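Local coordinates for protein SxtG (Microseira wollei, PDB 6U1R) that acts in the saxitoxin biosynthetic pathway as an amidinotransferase, probably moving an amidino group by way of a covalent cysteine intermediate, at residues E38-G43 with C368-V373; M270-G275 with V323-E328; P183-A188 with E211-A216. All blocks are in the same frame, centred on the assembly; numbering follows the deposited sequence.

Interaction 1: residues E38-G43 with C368-V373; sequences EEVIVG and CATLDV
With CG1 of V40 lodged between its backbone N and carbonyl carbon (chi1 69°), the other methyl, CG2, swings over the neighbouring strand to 3.5 Å from CB of T370, a tighter carbon pair than usual. T370 in turn has CG2 anti to its own carbonyl carbon, which sets that methyl beside V42 CG2, the two side chains lying alongside each other and pointing the same way; its OG1 is hydrogen-bonded to F366 O and to R136. On the other face I41 sends its extended arm (chi2 177°) across V373 at about a right angle, with CD1 3.9 Å from V373 CG1. The second V373 methyl, CG2, meets the aliphatic CG of E39 at 3.8 Å.

Between these two layers the strands run antiparallel. I41 and L371 form a hydrogen-bonded pair: I41 N to L371 O and L371 N to I41 O are both 2.9 Å. V42 and T370 make the next, non-hydrogen-bonded pair, and the ladder finishes with G43 N bonded to A369 O at 2.9 Å. The strand paired here starts two residues after C368, the predicted amidino-cysteine, within the pentein-type beta/alpha propeller of the amidinotransferase family.

At the far end E38 and E39 both face R374 in a classic beta bulge, and E39 also reaches R108 and Y170. D372 forms salt bridges to R136, R221 and R375. Strand 37-42 is the middle one of three, parallel to 106-109 and antiparallel to 370-375; helix 83-102 covers the V40, V42 and T370 face, while helix 164-172 packs on I41 and V373.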
loop_
_atom_site.group_PDB
_atom_site.type_symbol
_atom_site.label_atom_id
_atom_site.label_comp_id
_atom_site.label_asym_id
_atom_site.label_seq_id
_atom_site.Cartn_x
_atom_site.Cartn_y
_atom_site.Cartn_z
ATOM N N GLU A 38 13.948 0.291 -22.974
ATOM C CA GLU A 38 15.235 0.849 -22.552
ATOM C C GLU A 38 15.765 0.227 -21.271
ATOM O O GLU A 38 16.973 0.027 -21.138
ATOM C CB GLU A 38 15.126 2.371 -22.362
ATOM C CG GLU A 38 14.930 3.132 -23.683
ATOM C CD GLU A 38 15.016 4.650 -23.559
ATOM O OE1 GLU A 38 15.058 5.188 -22.432
ATOM O OE2 GLU A 38 15.058 5.313 -24.620
ATOM N N GLU A 39 14.888 -0.088 -20.322
ATOM C CA GLU A 39 15.334 -0.638 -19.051
ATOM C C GLU A 39 14.255 -1.577 -18.536
ATOM O O GLU A 39 13.062 -1.266 -18.620
ATOM C CB GLU A 39 15.640 0.466 -18.026
ATOM C CG GLU A 39 16.101 -0.090 -16.669
ATOM C CD GLU A 39 16.817 0.939 -15.784
ATOM O OE1 GLU A 39 17.368 1.924 -16.327
ATOM O OE2 GLU A 39 16.843 0.749 -14.548
ATOM N N VAL A 40 14.694 -2.730 -18.025
ATOM C CA VAL A 40 13.799 -3.781 -17.554
ATOM C C VAL A 40 14.368 -4.392 -16.274
ATOM O O VAL A 40 15.587 -4.574 -16.149
ATOM C CB VAL A 40 13.606 -4.845 -18.671
ATOM C CG1 VAL A 40 14.909 -5.646 -18.918
ATOM C CG2 VAL A 40 12.435 -5.760 -18.371
ATOM N N ILE A 41 13.496 -4.667 -15.293
ATOM C CA ILE A 41 13.850 -5.514 -14.151
ATOM C C ILE A 41 13.603 -6.955 -14.568
ATOM O O ILE A 41 12.544 -7.269 -15.121
ATOM C CB ILE A 41 13.022 -5.158 -12.899
ATOM C CG1 ILE A 41 13.207 -3.674 -12.540
ATOM C CG2 ILE A 41 13.392 -6.089 -11.740
ATOM C CD1 ILE A 41 12.366 -3.161 -11.333
ATOM N N VAL A 42 14.569 -7.832 -14.319
ATOM C CA VAL A 42 14.411 -9.256 -14.610
ATOM C C VAL A 42 14.406 -10.010 -13.288
ATOM O O VAL A 42 15.131 -9.649 -12.355
ATOM C CB VAL A 42 15.503 -9.769 -15.571
ATOM C CG1 VAL A 42 15.340 -11.232 -15.861
ATOM C CG2 VAL A 42 15.417 -9.017 -16.900
ATOM N N GLY A 43 13.573 -11.038 -13.200
ATOM C CA GLY A 43 13.429 -11.801 -11.982
ATOM C C GLY A 43 14.646 -12.673 -11.664
ATOM O O GLY A 43 15.641 -12.736 -12.393
ATOM N N CYS A 368 6.224 -12.592 -17.822
ATOM C CA CYS A 368 6.112 -12.723 -16.366
ATOM C C CYS A 368 7.413 -12.359 -15.666
ATOM O O CYS A 368 7.398 -11.819 -14.555
ATOM C CB CYS A 368 5.758 -14.155 -15.981
ATOM S SG CYS A 368 4.139 -14.650 -16.512
ATOM N N ALA A 369 8.542 -12.730 -16.274
ATOM C CA ALA A 369 9.864 -12.611 -15.696
ATOM C C ALA A 369 10.415 -11.198 -15.761
ATOM O O ALA A 369 11.533 -10.980 -15.279
ATOM C CB ALA A 369 10.829 -13.569 -16.411
ATOM N N THR A 370 9.661 -10.235 -16.298
ATOM C CA THR A 370 10.169 -8.882 -16.481
ATOM C C THR A 370 9.197 -7.831 -15.970
ATOM O O THR A 370 7.983 -8.044 -15.904
ATOM C CB THR A 370 10.465 -8.597 -17.969
ATOM O OG1 THR A 370 9.298 -8.878 -18.756
ATOM C CG2 THR A 370 11.667 -9.415 -18.435
ATOM N N LEU A 371 9.748 -6.678 -15.603
ATOM C CA LEU A 371 8.965 -5.467 -15.400
ATOM C C LEU A 371 9.614 -4.382 -16.252
ATOM O O LEU A 371 10.742 -3.962 -15.970
ATOM C CB LEU A 371 8.916 -5.055 -13.920
ATOM C CG LEU A 371 7.917 -3.935 -13.603
ATOM C CD1 LEU A 371 6.470 -4.446 -13.728
ATOM C CD2 LEU A 371 8.130 -3.329 -12.230
ATOM N N ASP A 372 8.910 -3.937 -17.292
ATOM C CA ASP A 372 9.439 -2.941 -18.237
ATOM C C ASP A 372 9.301 -1.532 -17.671
ATOM O O ASP A 372 8.377 -0.787 -18.013
ATOM C CB ASP A 372 8.721 -3.047 -19.579
ATOM C CG ASP A 372 7.217 -2.930 -19.451
ATOM O OD1 ASP A 372 6.659 -3.605 -18.568
ATOM O OD2 ASP A 372 6.589 -2.171 -20.225
ATOM N N VAL A 373 10.291 -1.111 -16.878
ATOM C CA VAL A 373 10.182 0.176 -16.198
ATOM C C VAL A 373 10.391 1.362 -17.141
ATOM O O VAL A 373 9.879 2.451 -16.869
ATOM C CB VAL A 373 11.151 0.231 -14.992
ATOM C CG1 VAL A 373 10.756 -0.820 -13.969
ATOM C CG2 VAL A 373 12.566 0.013 -15.405
#

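Interaction 2: residues M270-G275 with V323-E328; sequences MPLAPG and VLMLDE
L272 is where the two segments mesh: its CD2 methyl lies 3.8 Å from V323 CG2 and 3.9 Å from M325 SD, meeting each side chain at about a right angle. M325 is bent at chi2 (-57°) and chi3 (-63°), which folds the thioether over the L272 carbonyl oxygen and brings CE to 3.4 Å from L272 O. That carbonyl is buried with no polar partner in the model. M270, folded in a similar way, sets its CE 3.4 Å from V323 O. Near the surface, P274 CD rests 3.6 Å from E328 CD, and A273 CB lies 3.8 Å from E328 O.

Strands 269-273 and 324-325, edges of separate three-stranded sheets in the pentein-type propeller of the amidinotransferases, thus face one another through side chains, with no backbone ladder between them. The M270 side chain is about 8 Å from that of C368, the predicted amidino-cysteine. L272 and A273 both face K276, a classic beta bulge at the turn into strand 276-279. Further out, V331 backs both V323 and M325, F349 packs on L272, and W34 lies against P274. R375 bonds to M325 O.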
loop_
_atom_site.group_PDB
_atom_site.type_symbol
_atom_site.label_atom_id
_atom_site.label_comp_id
_atom_site.label_asym_id
_atom_site.label_seq_id
_atom_site.Cartn_x
_atom_site.Cartn_y
_atom_site.Cartn_z
ATOM N N MET A 270 -2.683 -10.467 -25.292
ATOM C CA MET A 270 -1.350 -9.864 -25.344
ATOM C C MET A 270 -1.249 -8.820 -26.454
ATOM O O MET A 270 -1.041 -9.165 -27.632
ATOM C CB MET A 270 -0.290 -10.939 -25.510
ATOM C CG MET A 270 -0.135 -11.757 -24.218
ATOM S SD MET A 270 0.583 -10.726 -22.928
ATOM C CE MET A 270 2.344 -11.012 -23.248
ATOM N N PRO A 271 -1.356 -7.541 -26.113
ATOM C CA PRO A 271 -1.053 -6.481 -27.085
ATOM C C PRO A 271 0.392 -6.593 -27.545
ATOM O O PRO A 271 1.311 -6.691 -26.730
ATOM C CB PRO A 271 -1.296 -5.187 -26.291
ATOM C CG PRO A 271 -2.139 -5.611 -25.111
ATOM C CD PRO A 271 -1.733 -7.004 -24.797
ATOM N N LEU A 272 0.598 -6.566 -28.861
ATOM C CA LEU A 272 1.951 -6.644 -29.412
ATOM C C LEU A 272 2.449 -5.340 -30.019
ATOM O O LEU A 272 3.649 -5.092 -29.988
ATOM C CB LEU A 272 2.037 -7.735 -30.486
ATOM C CG LEU A 272 1.645 -9.149 -30.043
ATOM C CD1 LEU A 272 1.863 -10.133 -31.180
ATOM C CD2 LEU A 272 2.416 -9.575 -28.805
ATOM N N ALA A 273 1.554 -4.515 -30.541
ATOM C CA ALA A 273 1.871 -3.272 -31.227
ATOM C C ALA A 273 0.571 -2.520 -31.457
ATOM O O ALA A 273 -0.503 -3.107 -31.380
ATOM C CB ALA A 273 2.572 -3.533 -32.573
ATOM N N PRO A 274 0.644 -1.212 -31.738
ATOM C CA PRO A 274 -0.582 -0.485 -32.083
ATOM C C PRO A 274 -1.351 -1.202 -33.181
ATOM O O PRO A 274 -0.796 -1.525 -34.231
ATOM C CB PRO A 274 -0.063 0.893 -32.522
ATOM C CG PRO A 274 1.213 1.045 -31.757
ATOM C CD PRO A 274 1.829 -0.339 -31.763
ATOM N N GLY A 275 -2.622 -1.500 -32.914
ATOM C CA GLY A 275 -3.501 -2.193 -33.835
ATOM C C GLY A 275 -3.349 -3.706 -33.902
ATOM O O GLY A 275 -3.988 -4.323 -34.763
ATOM N N VAL A 323 4.984 -13.682 -24.511
ATOM C CA VAL A 323 6.108 -13.065 -25.218
ATOM C C VAL A 323 6.445 -11.697 -24.637
ATOM O O VAL A 323 5.663 -11.112 -23.875
ATOM C CB VAL A 323 5.793 -12.939 -26.721
ATOM C CG1 VAL A 323 5.686 -14.326 -27.368
ATOM C CG2 VAL A 323 4.510 -12.120 -26.932
ATOM N N LEU A 324 7.615 -11.174 -25.006
ATOM C CA LEU A 324 8.082 -9.855 -24.569
ATOM C C LEU A 324 8.494 -9.072 -25.808
ATOM O O LEU A 324 9.338 -9.537 -26.577
ATOM C CB LEU A 324 9.262 -9.955 -23.589
ATOM C CG LEU A 324 9.882 -8.613 -23.155
ATOM C CD1 LEU A 324 8.895 -7.838 -22.312
ATOM C CD2 LEU A 324 11.214 -8.779 -22.414
ATOM N N MET A 325 7.906 -7.889 -25.984
ATOM C CA MET A 325 8.228 -6.996 -27.093
ATOM C C MET A 325 9.380 -6.078 -26.700
ATOM O O MET A 325 9.309 -5.403 -25.670
ATOM C CB MET A 325 7.026 -6.133 -27.477
ATOM C CG MET A 325 5.737 -6.881 -27.842
ATOM S SD MET A 325 5.939 -8.034 -29.171
ATOM C CE MET A 325 6.405 -6.948 -30.521
ATOM N N LEU A 326 10.402 -6.008 -27.554
ATOM C CA LEU A 326 11.475 -5.034 -27.394
ATOM C C LEU A 326 11.184 -3.719 -28.099
ATOM O O LEU A 326 11.778 -2.689 -27.745
ATOM C CB LEU A 326 12.786 -5.620 -27.924
ATOM C CG LEU A 326 13.148 -7.015 -27.416
ATOM C CD1 LEU A 326 14.523 -7.443 -27.911
ATOM C CD2 LEU A 326 13.058 -7.091 -25.888
ATOM N N ASP A 327 10.324 -3.753 -29.110
ATOM C CA ASP A 327 9.725 -2.587 -29.756
ATOM C C ASP A 327 8.516 -3.135 -30.506
ATOM O O ASP A 327 8.067 -4.247 -30.214
ATOM C CB ASP A 327 10.736 -1.832 -30.639
ATOM C CG ASP A 327 11.399 -2.709 -31.681
ATOM O OD1 ASP A 327 10.777 -3.683 -32.158
ATOM O OD2 ASP A 327 12.568 -2.405 -32.023
ATOM N N GLU A 328 7.995 -2.378 -31.475
ATOM C CA GLU A 328 6.803 -2.835 -32.183
ATOM C C GLU A 328 7.055 -4.038 -33.091
ATOM O O GLU A 328 6.087 -4.639 -33.583
ATOM C CB GLU A 328 6.222 -1.686 -33.007
ATOM C CG GLU A 328 5.771 -0.530 -32.143
ATOM C CD GLU A 328 5.090 0.579 -32.911
ATOM O OE1 GLU A 328 4.790 0.386 -34.112
ATOM O OE2 GLU A 328 4.840 1.644 -32.300
#

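Interaction 3: residues P183-A188 with E211-A216; sequences PQLFDA and EPTFDA
P183 opens the contact by laying its CB against the carboxylate of E211, 3.5 Å from E211 CD. Two successive backbone N-H groups then grip the two oxygens of that carboxylate, a bidentate arrangement between parts of the long irregular excursion joining strands 176-179 and 219-222. The same P183 CB also approaches T213 CG2, while Y157 holds the P183 carbonyl.

Q184 supplies the first donor: its N lies 2.8 Å from E211 OE1, with an N-H...O angle of 163°, and meets the oxygen on its syn side, 28° out of the carboxylate plane. The Q184 side chain runs extended beyond CG, its amide plane turned 71° from the carboxylate. Its CB lies over one face of the F186 ring, offset toward the rim.

L185 gives the second N-H, 2.8 Å from E211 OE2 and directed to the syn lone pair. The backbone torsions of Q184 present this amide to the same group, and the left-handed conformation of L185 itself then turns the chain on toward F186. The CB bond points away from the other segment, yet the end of the side chain still reaches it, CD2 lying 3.8 Å from E211 OE2 and beside T213 CG2. Two main-chain donors on one carboxylate would be expected to stabilise its negative charge.

F186 looks outward to the dimer interface, where its ring stacks edge-to-face with W161 of the second subunit; K168 of that subunit packs on E211. Segment 211-216 runs on to D215, a predicted active-site residue hydrogen-bonded to H264. A water completes the grip on E211, donating to E211 OE1 at 2.8 Å and to Q184 OE1 at 2.7 Å.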
loop_
_atom_site.group_PDB
_atom_site.type_symbol
_atom_site.label_atom_id
_atom_site.label_comp_id
_atom_site.label_asym_id
_atom_site.label_seq_id
_atom_site.Cartn_x
_atom_site.Cartn_y
_atom_site.Cartn_z
ATOM N N PRO A 183 -3.847 -5.911 1.876
ATOM C CA PRO A 183 -5.059 -6.611 2.322
ATOM C C PRO A 183 -4.813 -7.403 3.595
ATOM O O PRO A 183 -3.692 -7.801 3.913
ATOM C CB PRO A 183 -5.399 -7.532 1.139
ATOM C CG PRO A 183 -4.067 -7.790 0.470
ATOM C CD PRO A 183 -3.337 -6.462 0.602
ATOM N N GLN A 184 -5.910 -7.641 4.322
ATOM C CA GLN A 184 -5.877 -8.416 5.557
ATOM C C GLN A 184 -5.735 -9.908 5.279
ATOM O O GLN A 184 -5.092 -10.626 6.056
ATOM C CB GLN A 184 -7.155 -8.163 6.371
ATOM C CG GLN A 184 -7.338 -6.724 6.826
ATOM C CD GLN A 184 -8.530 -6.536 7.758
ATOM O OE1 GLN A 184 -9.694 -6.612 7.342
ATOM N NE2 GLN A 184 -8.246 -6.316 9.025
ATOM N N LEU A 185 -6.379 -10.380 4.209
ATOM C CA LEU A 185 -6.349 -11.768 3.776
ATOM C C LEU A 185 -6.893 -12.695 4.865
ATOM O O LEU A 185 -6.396 -13.804 5.069
ATOM C CB LEU A 185 -4.944 -12.178 3.325
ATOM C CG LEU A 185 -4.344 -11.286 2.218
ATOM C CD1 LEU A 185 -2.996 -11.841 1.702
ATOM C CD2 LEU A 185 -5.323 -11.133 1.068
ATOM N N PHE A 186 -7.960 -12.243 5.528
ATOM C CA PHE A 186 -8.755 -13.126 6.368
ATOM C C PHE A 186 -9.358 -14.267 5.544
ATOM O O PHE A 186 -9.486 -14.204 4.314
ATOM C CB PHE A 186 -9.899 -12.348 7.039
ATOM C CG PHE A 186 -9.474 -11.346 8.086
ATOM C CD1 PHE A 186 -8.151 -11.197 8.487
ATOM C CD2 PHE A 186 -10.436 -10.546 8.688
ATOM C CE1 PHE A 186 -7.805 -10.273 9.472
ATOM C CE2 PHE A 186 -10.092 -9.636 9.671
ATOM C CZ PHE A 186 -8.783 -9.503 10.065
ATOM N N ASP A 187 -9.800 -15.310 6.255
ATOM C CA ASP A 187 -10.494 -16.398 5.581
ATOM C C ASP A 187 -11.669 -15.898 4.744
ATOM O O ASP A 187 -11.997 -16.511 3.729
ATOM C CB ASP A 187 -10.992 -17.430 6.599
ATOM C CG ASP A 187 -9.887 -18.325 7.135
ATOM O OD1 ASP A 187 -8.736 -18.283 6.643
ATOM O OD2 ASP A 187 -10.197 -19.108 8.062
ATOM N N ALA A 188 -12.307 -14.790 5.147
ATOM C CA ALA A 188 -13.460 -14.272 4.408
ATOM C C ALA A 188 -13.136 -13.876 2.962
ATOM O O ALA A 188 -14.062 -13.707 2.161
ATOM C CB ALA A 188 -14.058 -13.067 5.134
ATOM N N GLU A 211 -12.478 -7.816 0.302
ATOM C CA GLU A 211 -11.587 -6.664 0.263
ATOM C C GLU A 211 -10.894 -6.601 -1.093
ATOM O O GLU A 211 -10.856 -7.594 -1.823
ATOM C CB GLU A 211 -10.549 -6.726 1.386
ATOM C CG GLU A 211 -9.495 -7.778 1.148
ATOM C CD GLU A 211 -8.645 -8.019 2.371
ATOM O OE1 GLU A 211 -8.410 -7.068 3.162
ATOM O OE2 GLU A 211 -8.229 -9.181 2.524
ATOM N N PRO A 212 -10.314 -5.449 -1.448
ATOM C CA PRO A 212 -9.677 -5.311 -2.772
ATOM C C PRO A 212 -8.410 -6.149 -2.888
ATOM O O PRO A 212 -7.481 -5.976 -2.094
ATOM C CB PRO A 212 -9.352 -3.815 -2.856
ATOM C CG PRO A 212 -10.162 -3.143 -1.821
ATOM C CD PRO A 212 -10.462 -4.154 -0.757
ATOM N N THR A 213 -8.349 -7.020 -3.907
ATOM C CA THR A 213 -7.125 -7.740 -4.254
ATOM C C THR A 213 -6.970 -7.791 -5.769
ATOM O O THR A 213 -7.955 -7.926 -6.514
ATOM C CB THR A 213 -7.060 -9.194 -3.689
ATOM O OG1 THR A 213 -8.162 -9.987 -4.155
ATOM C CG2 THR A 213 -7.042 -9.192 -2.176
ATOM N N PHE A 214 -5.728 -7.647 -6.217
ATOM C CA PHE A 214 -5.395 -7.956 -7.602
ATOM C C PHE A 214 -3.904 -8.235 -7.721
ATOM O O PHE A 214 -3.094 -7.763 -6.914
ATOM C CB PHE A 214 -5.815 -6.827 -8.573
ATOM C CG PHE A 214 -5.044 -5.531 -8.431
ATOM C CD1 PHE A 214 -3.817 -5.364 -9.071
ATOM C CD2 PHE A 214 -5.557 -4.469 -7.697
ATOM C CE1 PHE A 214 -3.125 -4.181 -8.964
ATOM C CE2 PHE A 214 -4.862 -3.264 -7.593
ATOM C CZ PHE A 214 -3.652 -3.118 -8.225
ATOM N N ASP A 215 -3.569 -9.041 -8.730
ATOM C CA ASP A 215 -2.204 -9.202 -9.206
ATOM C C ASP A 215 -2.016 -8.312 -10.430
ATOM O O ASP A 215 -2.900 -8.227 -11.296
ATOM C CB ASP A 215 -1.913 -10.649 -9.614
ATOM C CG ASP A 215 -1.647 -11.573 -8.431
ATOM O OD1 ASP A 215 -2.008 -11.226 -7.291
ATOM O OD2 ASP A 215 -1.079 -12.661 -8.661
ATOM N N ALA A 216 -0.845 -7.689 -10.533
ATOM C CA ALA A 216 -0.630 -6.766 -11.640
ATOM C C ALA A 216 -0.683 -7.489 -12.979
ATOM O O ALA A 216 -1.080 -6.904 -13.993
ATOM C CB ALA A 216 0.711 -6.053 -11.453
HETATM O O HOH W 1 -10.349 -5.908 4.793
#

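How the interactions relate
Interaction 1 is the most central, with every touching residue buried, and it relies on a regular strand ladder. Interaction 2, its centre about 14 Å away, touches it where L324 packs on T370, and helix 83-102 packs on both; it is greasy inside, joins the edges of two sheets and reaches the surface at E328. Interactions 2 and 3 have centres about 31 Å apart, across the chain's centre. Interaction 3 is also mostly buried but lies beside the second subunit, has neither strand nor helix pairing and depends on one carboxylate. Segments 368-373 and 211-216 carry the predicted active-site C368 and D215, so interactions 1 and 3 approach that site from different parts of the fold.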